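Local atomic coordinates of DNA helicase RecQ (Deinococcus radiodurans, PDB entry 4Q48), a protein that probably couples ATP hydrolysis to the unwinding of duplex DNA in the 3'-5' direction, this chain being the catalytic core of the longer helicase. Residues 18-23 with 55-60; 105-110 with 131-136; 223-228 with 337-342; 368-373 with 477-482. All blocks are in the same frame, centred on the assembly; numbering follows the deposited sequence.

Interaction 1 (18-23 with 55-60); sequences TIWGYP and CYQLPS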
loop_
_atom_site.group_PDB
_atom_site.type_symbol
_atom_site.label_atom_id
_atom_site.label_comp_id
_atom_site.label_asym_id
_atom_site.label_seq_id
_atom_site.Cartn_x
_atom_site.Cartn_y
_atom_site.Cartn_z
ATOM N N THR A 18 7.937 -24.428 -17.400
ATOM C CA THR A 18 7.049 -25.306 -18.166
ATOM C C THR A 18 5.599 -24.819 -18.074
ATOM O O THR A 18 4.712 -25.343 -18.759
ATOM C CB THR A 18 7.120 -26.795 -17.700
ATOM O OG1 THR A 18 6.540 -27.641 -18.701
ATOM C CG2 THR A 18 6.358 -27.010 -16.408
ATOM N N ILE A 19 5.359 -23.817 -17.227
ATOM C CA ILE A 19 4.014 -23.280 -17.034
ATOM C C ILE A 19 3.930 -21.767 -17.194
ATOM O O ILE A 19 3.109 -21.276 -17.963
ATOM C CB ILE A 19 3.453 -23.699 -15.648
ATOM C CG1 ILE A 19 3.214 -25.213 -15.638
ATOM C CG2 ILE A 19 2.143 -23.003 -15.345
ATOM C CD1 ILE A 19 2.967 -25.785 -14.283
ATOM N N TRP A 20 4.778 -21.024 -16.487
ATOM C CA TRP A 20 4.682 -19.556 -16.486
ATOM C C TRP A 20 5.438 -18.924 -17.660
ATOM O O TRP A 20 4.985 -17.944 -18.258
ATOM C CB TRP A 20 5.229 -18.986 -15.177
ATOM C CG TRP A 20 4.209 -18.689 -14.117
ATOM C CD1 TRP A 20 3.626 -17.485 -13.841
ATOM C CD2 TRP A 20 3.660 -19.623 -13.191
ATOM N NE1 TRP A 20 2.755 -17.613 -12.786
ATOM C CE2 TRP A 20 2.753 -18.918 -12.374
ATOM C CE3 TRP A 20 3.844 -20.993 -12.974
ATOM C CZ2 TRP A 20 2.035 -19.535 -11.351
ATOM C CZ3 TRP A 20 3.134 -21.608 -11.962
ATOM C CH2 TRP A 20 2.236 -20.878 -11.159
ATOM N N GLY A 21 6.582 -19.517 -17.990
ATOM C CA GLY A 21 7.480 -19.019 -19.013
ATOM C C GLY A 21 8.558 -18.042 -18.558
ATOM O O GLY A 21 9.144 -17.354 -19.391
ATOM N N TYR A 22 8.842 -17.988 -17.256
ATOM C CA TYR A 22 9.957 -17.181 -16.749
ATOM C C TYR A 22 11.092 -18.157 -16.416
ATOM O O TYR A 22 10.829 -19.224 -15.865
ATOM C CB TYR A 22 9.623 -16.369 -15.476
ATOM C CG TYR A 22 8.382 -15.493 -15.454
ATOM C CD1 TYR A 22 7.826 -14.975 -16.625
ATOM C CD2 TYR A 22 7.786 -15.153 -14.229
ATOM C CE1 TYR A 22 6.683 -14.154 -16.576
ATOM C CE2 TYR A 22 6.659 -14.343 -14.168
ATOM C CZ TYR A 22 6.105 -13.846 -15.342
ATOM O OH TYR A 22 4.981 -13.045 -15.261
ATOM N N PRO A 23 12.350 -17.809 -16.761
ATOM C CA PRO A 23 13.468 -18.760 -16.623
ATOM C C PRO A 23 14.016 -18.833 -15.209
ATOM O O PRO A 23 14.745 -19.774 -14.906
ATOM C CB PRO A 23 14.532 -18.212 -17.584
ATOM C CG PRO A 23 13.777 -17.286 -18.509
ATOM C CD PRO A 23 12.712 -16.681 -17.635
ATOM N N CYS A 55 3.355 -17.011 -5.946
ATOM C CA CYS A 55 3.832 -17.287 -4.611
ATOM C C CYS A 55 2.973 -18.284 -3.844
ATOM O O CYS A 55 3.401 -18.805 -2.808
ATOM C CB CYS A 55 3.948 -15.973 -3.851
ATOM S SG CYS A 55 5.270 -14.919 -4.530
ATOM N N TYR A 56 1.751 -18.522 -4.304
ATOM C CA TYR A 56 0.979 -19.605 -3.729
ATOM C C TYR A 56 0.629 -20.653 -4.768
ATOM O O TYR A 56 0.501 -21.826 -4.440
ATOM C CB TYR A 56 -0.285 -19.094 -3.038
ATOM C CG TYR A 56 -1.257 -18.347 -3.905
ATOM C CD1 TYR A 56 -2.113 -19.015 -4.772
ATOM C CD2 TYR A 56 -1.358 -16.963 -3.820
ATOM C CE1 TYR A 56 -3.021 -18.313 -5.564
ATOM C CE2 TYR A 56 -2.261 -16.255 -4.601
ATOM C CZ TYR A 56 -3.091 -16.926 -5.470
ATOM O OH TYR A 56 -3.991 -16.208 -6.236
ATOM N N GLN A 57 0.465 -20.238 -6.015
ATOM C CA GLN A 57 0.112 -21.157 -7.093
ATOM C C GLN A 57 1.203 -22.188 -7.328
ATOM O O GLN A 57 0.933 -23.373 -7.494
ATOM C CB GLN A 57 -0.129 -20.374 -8.375
ATOM C CG GLN A 57 -1.411 -19.574 -8.372
ATOM C CD GLN A 57 -1.512 -18.659 -9.568
ATOM O OE1 GLN A 57 -0.508 -18.241 -10.134
ATOM N NE2 GLN A 57 -2.725 -18.375 -9.981
ATOM N N LEU A 58 2.446 -21.732 -7.317
ATOM C CA LEU A 58 3.576 -22.613 -7.556
ATOM C C LEU A 58 3.778 -23.556 -6.357
ATOM O O LEU A 58 3.892 -24.767 -6.546
ATOM C CB LEU A 58 4.832 -21.789 -7.864
ATOM C CG LEU A 58 6.119 -22.486 -8.276
ATOM C CD1 LEU A 58 5.839 -23.658 -9.180
ATOM C CD2 LEU A 58 7.010 -21.486 -8.984
ATOM N N PRO A 59 3.817 -23.011 -5.122
ATOM C CA PRO A 59 3.832 -23.948 -3.995
ATOM C C PRO A 59 2.650 -24.932 -4.014
ATOM O O PRO A 59 2.848 -26.093 -3.651
ATOM C CB PRO A 59 3.751 -23.025 -2.774
ATOM C CG PRO A 59 4.338 -21.741 -3.242
ATOM C CD PRO A 59 3.918 -21.610 -4.664
ATOM N N SER A 60 1.455 -24.502 -4.418
ATOM C CA SER A 60 0.337 -25.439 -4.499
ATOM C C SER A 60 0.643 -26.580 -5.490
ATOM O O SER A 60 0.226 -27.730 -5.291
ATOM C CB SER A 60 -0.959 -24.722 -4.865
ATOM O OG SER A 60 -1.314 -23.730 -3.893
#
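Trp20 of helix 10-20 pushes its six-membered ring against Gln57 and Leu58 on helix 50-62, the helix that follows the P-loop. Along that helix, Tyr56 comes first, and its OH is hydrogen-bonded to Tyr119 OH. Gln57 is the principal partner: its CB lies at the edge of the indole, in the ring plane, 3.7 Å from Trp20 CH2. Its CG is anti to the carbonyl carbon (chi1 -72°) and the chain runs extended from there, which brings OE1 to the same edge, 3.1 Å from Trp20 CZ2. The amide is turned 57° from the indole plane, while NE2 is hydrogen-bonded to Tyr119 OH. Leu58 adds its backbone N, obliquely placed 3.9 Å from Trp20 CH2, and its side chain continues onto Leu15 and Leu16. Further on, Ser60 N and OG grip Tyr56 O from opposite faces of its carbonyl plane. With an alanine in place of Trp20, Gln57 CB and OE1 would probably lose the ring edge that covers them, and a gap would open between the two helices. Gln57 is a neighbour of Ser53 which, like Tyr22, belongs to the ADP-binding site, empty here. The C-H edge of the indole thus meets Gln57 CB, the amide oxygen OE1 and the start of Leu58 without a conventional polar bond, so the join beside the nucleotide site rests mainly on fit.

Interaction 2 (105-110 with 131-136); sequences EVEDAL and LDLLER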
loop_
_atom_site.group_PDB
_atom_site.type_symbol
_atom_site.label_atom_id
_atom_site.label_comp_id
_atom_site.label_asym_id
_atom_site.label_seq_id
_atom_site.Cartn_x
_atom_site.Cartn_y
_atom_site.Cartn_z
ATOM N N GLU A 105 -20.222 -30.528 -6.786
ATOM C CA GLU A 105 -19.261 -31.232 -7.653
ATOM C C GLU A 105 -17.861 -30.652 -7.603
ATOM O O GLU A 105 -16.888 -31.339 -7.947
ATOM C CB GLU A 105 -19.738 -31.206 -9.112
ATOM C CG GLU A 105 -21.254 -31.232 -9.273
ATOM C CD GLU A 105 -21.712 -31.209 -10.724
ATOM O OE1 GLU A 105 -22.224 -32.251 -11.196
ATOM O OE2 GLU A 105 -21.429 -30.203 -11.426
ATOM N N VAL A 106 -17.741 -29.428 -7.108
ATOM C CA VAL A 106 -16.435 -28.868 -6.853
ATOM C C VAL A 106 -15.948 -29.503 -5.567
ATOM O O VAL A 106 -14.770 -29.863 -5.417
ATOM C CB VAL A 106 -16.498 -27.333 -6.766
ATOM C CG1 VAL A 106 -15.182 -26.746 -6.292
ATOM C CG2 VAL A 106 -16.860 -26.779 -8.135
ATOM N N GLU A 107 -16.879 -29.666 -4.644
ATOM C CA GLU A 107 -16.590 -30.384 -3.421
ATOM C C GLU A 107 -16.136 -31.818 -3.710
ATOM O O GLU A 107 -15.156 -32.270 -3.095
ATOM C CB GLU A 107 -17.802 -30.365 -2.499
ATOM C CG GLU A 107 -17.918 -29.047 -1.796
ATOM C CD GLU A 107 -19.211 -28.906 -1.056
ATOM O OE1 GLU A 107 -20.090 -29.772 -1.251
ATOM O OE2 GLU A 107 -19.350 -27.934 -0.279
ATOM N N ASP A 108 -16.816 -32.516 -4.630
ATOM C CA ASP A 108 -16.403 -33.882 -4.966
ATOM C C ASP A 108 -15.007 -33.844 -5.535
ATOM O O ASP A 108 -14.153 -34.665 -5.210
ATOM C CB ASP A 108 -17.328 -34.543 -6.002
ATOM C CG ASP A 108 -18.491 -35.309 -5.376
ATOM O OD1 ASP A 108 -18.800 -35.118 -4.171
ATOM O OD2 ASP A 108 -19.111 -36.104 -6.123
ATOM N N ALA A 109 -14.776 -32.833 -6.359
ATOM C CA ALA A 109 -13.527 -32.736 -7.070
ATOM C C ALA A 109 -12.415 -32.409 -6.097
ATOM O O ALA A 109 -11.312 -32.950 -6.197
ATOM C CB ALA A 109 -13.642 -31.681 -8.175
ATOM N N LEU A 110 -12.738 -31.571 -5.116
ATOM C CA LEU A 110 -11.821 -31.271 -4.039
ATOM C C LEU A 110 -11.468 -32.555 -3.265
ATOM O O LEU A 110 -10.289 -32.884 -3.052
ATOM C CB LEU A 110 -12.445 -30.232 -3.107
ATOM C CG LEU A 110 -11.709 -29.889 -1.814
ATOM C CD1 LEU A 110 -10.380 -29.194 -2.107
ATOM C CD2 LEU A 110 -12.580 -29.024 -0.915
ATOM N N LEU A 131 -15.408 -26.140 6.718
ATOM C CA LEU A 131 -14.170 -26.407 7.439
ATOM C C LEU A 131 -14.030 -27.911 7.711
ATOM O O LEU A 131 -12.920 -28.449 7.768
ATOM C CB LEU A 131 -14.138 -25.594 8.731
ATOM C CG LEU A 131 -13.853 -24.107 8.463
ATOM C CD1 LEU A 131 -14.367 -23.272 9.602
ATOM C CD2 LEU A 131 -12.375 -23.805 8.214
ATOM N N ASP A 132 -15.167 -28.591 7.839
ATOM C CA ASP A 132 -15.173 -30.030 8.061
ATOM C C ASP A 132 -14.676 -30.794 6.818
ATOM O O ASP A 132 -13.857 -31.718 6.964
ATOM C CB ASP A 132 -16.590 -30.508 8.434
ATOM C CG ASP A 132 -16.937 -30.266 9.906
ATOM O OD1 ASP A 132 -16.035 -29.957 10.706
ATOM O OD2 ASP A 132 -18.129 -30.357 10.263
ATOM N N LEU A 133 -15.141 -30.404 5.616
ATOM C CA LEU A 133 -14.705 -31.041 4.367
ATOM C C LEU A 133 -13.203 -30.927 4.223
ATOM O O LEU A 133 -12.503 -31.891 3.850
ATOM C CB LEU A 133 -15.332 -30.411 3.131
ATOM C CG LEU A 133 -16.807 -30.563 2.769
ATOM C CD1 LEU A 133 -16.926 -30.332 1.291
ATOM C CD2 LEU A 133 -17.393 -31.920 3.126
ATOM N N LEU A 134 -12.701 -29.747 4.552
ATOM C CA LEU A 134 -11.293 -29.483 4.379
ATOM C C LEU A 134 -10.487 -30.458 5.204
ATOM O O LEU A 134 -9.410 -30.903 4.791
ATOM C CB LEU A 134 -10.999 -28.039 4.778
ATOM C CG LEU A 134 -11.514 -27.033 3.732
ATOM C CD1 LEU A 134 -11.533 -25.630 4.286
ATOM C CD2 LEU A 134 -10.645 -27.093 2.483
ATOM N N GLU A 135 -11.033 -30.819 6.366
ATOM C CA GLU A 135 -10.348 -31.720 7.277
ATOM C C GLU A 135 -10.192 -33.098 6.648
ATOM O O GLU A 135 -9.206 -33.802 6.925
ATOM C CB GLU A 135 -11.092 -31.798 8.600
ATOM C CG GLU A 135 -10.515 -30.889 9.653
ATOM C CD GLU A 135 -11.354 -30.828 10.927
ATOM O OE1 GLU A 135 -12.362 -31.553 11.021
ATOM O OE2 GLU A 135 -11.021 -30.022 11.829
ATOM N N ARG A 136 -11.147 -33.456 5.783
ATOM C CA ARG A 136 -11.097 -34.723 5.048
ATOM C C ARG A 136 -10.805 -34.556 3.535
ATOM O O ARG A 136 -11.176 -35.399 2.726
ATOM C CB ARG A 136 -12.407 -35.520 5.280
ATOM C CG ARG A 136 -13.717 -34.732 5.149
ATOM C CD ARG A 136 -14.919 -35.520 5.677
ATOM N NE ARG A 136 -16.227 -35.186 5.085
ATOM C CZ ARG A 136 -16.692 -35.683 3.936
ATOM N NH1 ARG A 136 -15.980 -36.558 3.250
ATOM N NH2 ARG A 136 -17.886 -35.330 3.485
#
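Leu133 of helix 128-135 reaches Glu107 of helix 100-111 with a single methyl group, CD1. That methyl sits 3.5 Å from Glu107 CG and 3.6 Å from Glu107 CD, and the two side chains cross at about a right angle, so the leucine bears on the flank of the glutamate chain. Leu133 is placed for this by its first torsion, with CG anti to the carbonyl carbon (chi1 -71°). Glu107 runs extended beyond CG, and the methyl lies along it from CB to the carboxylate, whose OE2 forms a salt bridge with Arg129 NH1; the buried charge is thereby paired. Leu110, one turn further along its helix, makes the second point of touch: its CD2 lies 4.4 Å from Leu134 CD2, a looser meeting of methyl groups. Beyond the pair, Leu110 also rests on Leu118 of strand 117-120, and Leu134 on Leu125 and Phe171. Helix 100-111 links the neighbouring parallel strands 91-94 and 117-120, the beta-alpha-beta crossover of a P-loop NTPase domain, and helix 128-135 packs beside it at that end of the sheet in the first RecA-like domain of the helicase.

Interaction 3 (223-228 with 337-342); sequences KTQLLH and WMVYGL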
loop_
_atom_site.group_PDB
_atom_site.type_symbol
_atom_site.label_atom_id
_atom_site.label_comp_id
_atom_site.label_asym_id
_atom_site.label_seq_id
_atom_site.Cartn_x
_atom_site.Cartn_y
_atom_site.Cartn_z
ATOM N N LYS A 223 -4.691 24.026 -14.619
ATOM C CA LYS A 223 -4.874 23.785 -16.058
ATOM C C LYS A 223 -3.773 24.488 -16.882
ATOM O O LYS A 223 -3.301 23.958 -17.889
ATOM C CB LYS A 223 -6.272 24.228 -16.517
ATOM C CG LYS A 223 -7.345 23.162 -16.294
ATOM C CD LYS A 223 -8.777 23.607 -16.641
ATOM C CE LYS A 223 -9.157 24.964 -16.042
ATOM N NZ LYS A 223 -10.628 25.294 -16.161
ATOM N N THR A 224 -3.313 25.652 -16.435
ATOM C CA THR A 224 -2.181 26.289 -17.122
ATOM C C THR A 224 -0.882 25.504 -16.914
ATOM O O THR A 224 -0.093 25.308 -17.853
ATOM C CB THR A 224 -1.997 27.749 -16.656
ATOM O OG1 THR A 224 -3.082 28.526 -17.167
ATOM C CG2 THR A 224 -0.666 28.323 -17.142
ATOM N N GLN A 225 -0.664 25.063 -15.677
ATOM C CA GLN A 225 0.552 24.348 -15.325
ATOM C C GLN A 225 0.644 23.050 -16.109
ATOM O O GLN A 225 1.722 22.681 -16.594
ATOM C CB GLN A 225 0.592 24.075 -13.833
ATOM C CG GLN A 225 1.234 25.207 -13.040
ATOM C CD GLN A 225 0.976 25.100 -11.537
ATOM O OE1 GLN A 225 -0.134 24.751 -11.103
ATOM N NE2 GLN A 225 1.983 25.435 -10.744
ATOM N N LEU A 226 -0.504 22.382 -16.233
ATOM C CA LEU A 226 -0.579 21.074 -16.839
ATOM C C LEU A 226 -0.233 21.128 -18.303
ATOM O O LEU A 226 0.567 20.326 -18.797
ATOM C CB LEU A 226 -1.972 20.483 -16.666
ATOM C CG LEU A 226 -2.147 19.170 -17.433
ATOM C CD1 LEU A 226 -1.301 18.103 -16.794
ATOM C CD2 LEU A 226 -3.609 18.692 -17.516
ATOM N N LEU A 227 -0.844 22.074 -18.995
ATOM C CA LEU A 227 -0.658 22.230 -20.421
ATOM C C LEU A 227 0.794 22.542 -20.675
ATOM O O LEU A 227 1.422 21.993 -21.588
ATOM C CB LEU A 227 -1.583 23.313 -20.976
ATOM C CG LEU A 227 -1.496 23.547 -22.476
ATOM C CD1 LEU A 227 -1.727 22.228 -23.182
ATOM C CD2 LEU A 227 -2.588 24.511 -22.858
ATOM N N HIS A 228 1.354 23.425 -19.864
ATOM C CA HIS A 228 2.754 23.708 -20.074
ATOM C C HIS A 228 3.561 22.392 -19.923
ATOM O O HIS A 228 4.444 22.108 -20.727
ATOM C CB HIS A 228 3.265 24.745 -19.100
ATOM C CG HIS A 228 4.704 25.059 -19.308
ATOM N ND1 HIS A 228 5.690 24.656 -18.436
ATOM C CD2 HIS A 228 5.334 25.711 -20.314
ATOM C CE1 HIS A 228 6.865 25.054 -18.890
ATOM N NE2 HIS A 228 6.678 25.698 -20.027
ATOM N N TRP A 337 3.331 13.502 -12.212
ATOM C CA TRP A 337 3.321 14.948 -11.987
ATOM C C TRP A 337 2.057 15.321 -11.224
ATOM O O TRP A 337 0.943 15.012 -11.677
ATOM C CB TRP A 337 3.364 15.634 -13.331
ATOM C CG TRP A 337 3.363 17.128 -13.410
ATOM C CD1 TRP A 337 4.441 17.928 -13.650
ATOM C CD2 TRP A 337 2.214 17.995 -13.382
ATOM N NE1 TRP A 337 4.043 19.248 -13.744
ATOM C CE2 TRP A 337 2.682 19.317 -13.582
ATOM C CE3 TRP A 337 0.840 17.786 -13.205
ATOM C CZ2 TRP A 337 1.825 20.427 -13.593
ATOM C CZ3 TRP A 337 -0.008 18.896 -13.200
ATOM C CH2 TRP A 337 0.493 20.197 -13.410
ATOM N N MET A 338 2.210 15.938 -10.051
ATOM C CA MET A 338 1.051 16.323 -9.235
ATOM C C MET A 338 1.201 17.714 -8.604
ATOM O O MET A 338 2.251 18.094 -8.052
ATOM C CB MET A 338 0.771 15.294 -8.135
ATOM C CG MET A 338 -0.252 15.760 -7.077
ATOM S SD MET A 338 -0.759 14.517 -5.851
ATOM C CE MET A 338 0.695 14.370 -4.835
ATOM N N VAL A 339 0.112 18.462 -8.683
ATOM C CA VAL A 339 0.033 19.734 -8.005
ATOM C C VAL A 339 -1.153 19.701 -7.065
ATOM O O VAL A 339 -2.190 19.106 -7.341
ATOM C CB VAL A 339 -0.107 20.932 -8.983
ATOM C CG1 VAL A 339 1.240 21.281 -9.641
ATOM C CG2 VAL A 339 -1.241 20.689 -9.994
ATOM N N TYR A 340 -0.970 20.337 -5.927
ATOM C CA TYR A 340 -2.018 20.429 -4.952
ATOM C C TYR A 340 -1.773 21.759 -4.262
ATOM O O TYR A 340 -0.647 22.285 -4.273
ATOM C CB TYR A 340 -1.972 19.239 -3.980
ATOM C CG TYR A 340 -0.943 19.388 -2.882
ATOM C CD1 TYR A 340 0.410 19.269 -3.146
ATOM C CD2 TYR A 340 -1.338 19.645 -1.572
ATOM C CE1 TYR A 340 1.333 19.419 -2.132
ATOM C CE2 TYR A 340 -0.428 19.789 -0.566
ATOM C CZ TYR A 340 0.892 19.688 -0.850
ATOM O OH TYR A 340 1.778 19.848 0.167
ATOM N N GLY A 341 -2.820 22.317 -3.678
ATOM C CA GLY A 341 -2.670 23.558 -2.958
ATOM C C GLY A 341 -3.332 23.588 -1.598
ATOM O O GLY A 341 -3.933 22.601 -1.135
ATOM N N LEU A 342 -3.070 24.697 -0.915
ATOM C CA LEU A 342 -4.128 25.541 -0.371
ATOM C C LEU A 342 -5.425 24.876 0.068
ATOM O O LEU A 342 -5.562 24.283 1.143
ATOM C CB LEU A 342 -4.548 26.548 -1.474
ATOM C CG LEU A 342 -3.877 27.839 -1.929
ATOM C CD1 LEU A 342 -2.521 27.583 -2.610
ATOM C CD2 LEU A 342 -4.848 28.530 -2.870
#
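Trp337 on strand 334-340 packs against Gln225 and Leu226 of helix 222-233, a helix-on-sheet contact within the second RecA-like domain of the helicase. The short segments run nearly antiparallel, at 165°, with their axes 10.0 Å apart, as expected where a helix covers a parallel sheet. In the first shell, Gln225 CB lies at the indole edge, in its plane, 3.9 Å from Trp337 CZ2. Leu226 comes alongside obliquely: its CA is 3.7 Å from Trp337 CH2, and its CD1 is 3.9 Å from Trp337 CZ3. The tryptophan has CG anti to its own amide nitrogen (chi1 180°), which swings the six-membered ring toward the helix. Val339, two residues on along the strand, sets CG1 above one face of the indole, off toward the rim. Outward from this, Phe229 of the same helix stacks with Trp337, and backbone bonds to Val308 and His310 fix the strand beside its neighbour 305-310. Were Trp337 an alanine, Phe229 would probably lose its stacking partner and a gap would open under Gln225 and Leu226. The amide of Gln225 has its polar bonds outside the pair, NE2 with Leu218 O and OE1 with Asp220 N, tying the helix to the end of strand 212-218. Held there, OE1 stands 4.0 Å from Val339 CG1.

Interaction 4 (368-373 with 477-482); sequences KLDALL and LVSLGY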
loop_
_atom_site.group_PDB
_atom_site.type_symbol
_atom_site.label_atom_id
_atom_site.label_comp_id
_atom_site.label_asym_id
_atom_site.label_seq_id
_atom_site.Cartn_x
_atom_site.Cartn_y
_atom_site.Cartn_z
ATOM N N LYS A 368 -4.515 8.428 6.800
ATOM C CA LYS A 368 -4.321 8.273 5.359
ATOM C C LYS A 368 -3.825 9.577 4.805
ATOM O O LYS A 368 -2.823 9.612 4.096
ATOM C CB LYS A 368 -5.609 7.880 4.632
ATOM C CG LYS A 368 -6.056 6.438 4.786
ATOM C CD LYS A 368 -4.888 5.451 4.724
ATOM C CE LYS A 368 -5.369 3.992 4.795
ATOM N NZ LYS A 368 -4.254 3.001 4.659
ATOM N N LEU A 369 -4.525 10.647 5.178
ATOM C CA LEU A 369 -4.217 12.001 4.747
ATOM C C LEU A 369 -2.877 12.476 5.301
ATOM O O LEU A 369 -2.132 13.165 4.615
ATOM C CB LEU A 369 -5.325 12.961 5.173
ATOM C CG LEU A 369 -4.975 14.427 4.921
ATOM C CD1 LEU A 369 -4.884 14.660 3.420
ATOM C CD2 LEU A 369 -5.934 15.374 5.585
ATOM N N ASP A 370 -2.588 12.139 6.557
ATOM C CA ASP A 370 -1.329 12.552 7.178
ATOM C C ASP A 370 -0.159 11.898 6.459
ATOM O O ASP A 370 0.886 12.519 6.237
ATOM C CB ASP A 370 -1.295 12.191 8.662
ATOM C CG ASP A 370 0.039 12.554 9.321
ATOM O OD1 ASP A 370 0.302 13.759 9.640
ATOM O OD2 ASP A 370 0.849 11.604 9.491
ATOM N N ALA A 371 -0.347 10.636 6.102
ATOM C CA ALA A 371 0.652 9.927 5.373
ATOM C C ALA A 371 0.890 10.661 4.059
ATOM O O ALA A 371 2.035 11.011 3.733
ATOM C CB ALA A 371 0.221 8.527 5.130
ATOM N N LEU A 372 -0.197 10.947 3.339
ATOM C CA LEU A 372 -0.085 11.524 2.014
ATOM C C LEU A 372 0.603 12.896 2.036
ATOM O O LEU A 372 1.566 13.138 1.299
ATOM C CB LEU A 372 -1.477 11.623 1.390
ATOM C CG LEU A 372 -1.561 12.105 -0.059
ATOM C CD1 LEU A 372 -0.568 11.356 -0.938
ATOM C CD2 LEU A 372 -2.962 11.849 -0.555
ATOM N N LEU A 373 0.136 13.764 2.935
ATOM C CA LEU A 373 0.736 15.075 3.157
ATOM C C LEU A 373 2.213 14.986 3.551
ATOM O O LEU A 373 3.038 15.793 3.111
ATOM C CB LEU A 373 -0.053 15.834 4.224
ATOM C CG LEU A 373 -1.426 16.342 3.774
ATOM C CD1 LEU A 373 -2.084 17.152 4.859
ATOM C CD2 LEU A 373 -1.278 17.207 2.551
ATOM N N LEU A 477 8.664 13.499 13.766
ATOM C CA LEU A 477 9.237 12.198 14.100
ATOM C C LEU A 477 8.146 11.148 14.074
ATOM O O LEU A 477 8.382 9.999 13.684
ATOM C CB LEU A 477 9.927 12.221 15.463
ATOM C CG LEU A 477 11.285 12.924 15.466
ATOM C CD1 LEU A 477 11.760 13.202 16.891
ATOM C CD2 LEU A 477 12.283 12.117 14.696
ATOM N N VAL A 478 6.939 11.546 14.457
ATOM C CA VAL A 478 5.824 10.611 14.427
ATOM C C VAL A 478 5.505 10.295 12.979
ATOM O O VAL A 478 5.427 9.116 12.609
ATOM C CB VAL A 478 4.560 11.141 15.150
ATOM C CG1 VAL A 478 3.393 10.196 14.917
ATOM C CG2 VAL A 478 4.827 11.267 16.635
ATOM N N SER A 479 5.325 11.337 12.164
ATOM C CA SER A 479 4.925 11.127 10.767
ATOM C C SER A 479 5.883 10.281 9.982
ATOM O O SER A 479 5.449 9.518 9.132
ATOM C CB SER A 479 4.738 12.442 10.038
ATOM O OG SER A 479 3.560 13.053 10.500
ATOM N N LEU A 480 7.175 10.383 10.284
ATOM C CA LEU A 480 8.173 9.662 9.515
ATOM C C LEU A 480 8.456 8.269 10.118
ATOM O O LEU A 480 9.256 7.480 9.582
ATOM C CB LEU A 480 9.439 10.512 9.407
ATOM C CG LEU A 480 9.219 11.777 8.537
ATOM C CD1 LEU A 480 10.277 12.872 8.712
ATOM C CD2 LEU A 480 9.085 11.440 7.045
ATOM N N GLY A 481 7.762 7.954 11.215
ATOM C CA GLY A 481 7.880 6.651 11.855
ATOM C C GLY A 481 9.094 6.484 12.767
ATOM O O GLY A 481 9.466 5.359 13.110
ATOM N N TYR A 482 9.723 7.596 13.156
ATOM C CA TYR A 482 10.751 7.509 14.178
ATOM C C TYR A 482 10.076 7.361 15.516
ATOM O O TYR A 482 10.636 6.770 16.435
ATOM C CB TYR A 482 11.643 8.722 14.174
ATOM C CG TYR A 482 12.523 8.803 12.963
ATOM C CD1 TYR A 482 13.678 8.041 12.868
ATOM C CD2 TYR A 482 12.183 9.619 11.891
ATOM C CE1 TYR A 482 14.470 8.117 11.750
ATOM C CE2 TYR A 482 12.966 9.685 10.789
ATOM C CZ TYR A 482 14.101 8.942 10.723
ATOM O OH TYR A 482 14.877 9.028 9.602
#
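Asp370 and Ser479 meet through their polar ends, and they are the one pair that touches between residues 368-373, on helix 359-376, and residues 477-482, where helix 467-479 runs out. The close part is one oxygen pair, Ser479 OG with Asp370 OD2 at 3.2 Å. A hydrogen bond from the hydroxyl is possible there but not settled, because Arg475 O, one turn back, competes weakly for the same proton. Asp370 extends CG anti to its amide nitrogen (chi1 177°), which carries the carboxylate off the helix surface toward the serine; OD1 stands only slightly further, 3.4 Å from Ser479 OG. Around this point the interface opens quickly. Both touching residues are partly exposed, and the two segments bury just 67 Å² between them. Between these two segments the zinc-binding region and the RQC domain are joined by a slight polar contact, which is consistent with some freedom between them. After Ser479 the chain ends its helix in a Schellman motif, with Gly481 at positive phi and its N bonded back to Val478 O. Behind the contact, Leu369 and Leu373 lean on helix 342-354, Leu477 is seated against helix 414-426, and Thr374 of helix 359-376 lies against both Ser479 and Leu480.

Interactions 1 and 2 belong to the first RecA-like domain, their centres about 24 Å apart, and both are buried. Interaction 3 is partly buried in the second such domain, while interaction 4 lies at the surface, between the zinc-binding region and the RQC domain. Tryptophans carry interactions 1 and 3, each with a glutamine whose amide is bonded to a third party; interaction 2 is leucine packing, partly on the chain of a glutamate paired with an arginine, and interaction 4 is purely polar. No two share a helix or strand, yet interactions 3 and 4 touch, Tyr340 CE2 lying 4.1 Å from Leu373 CD2, so that strand 334-340 packs directly on helix 359-376.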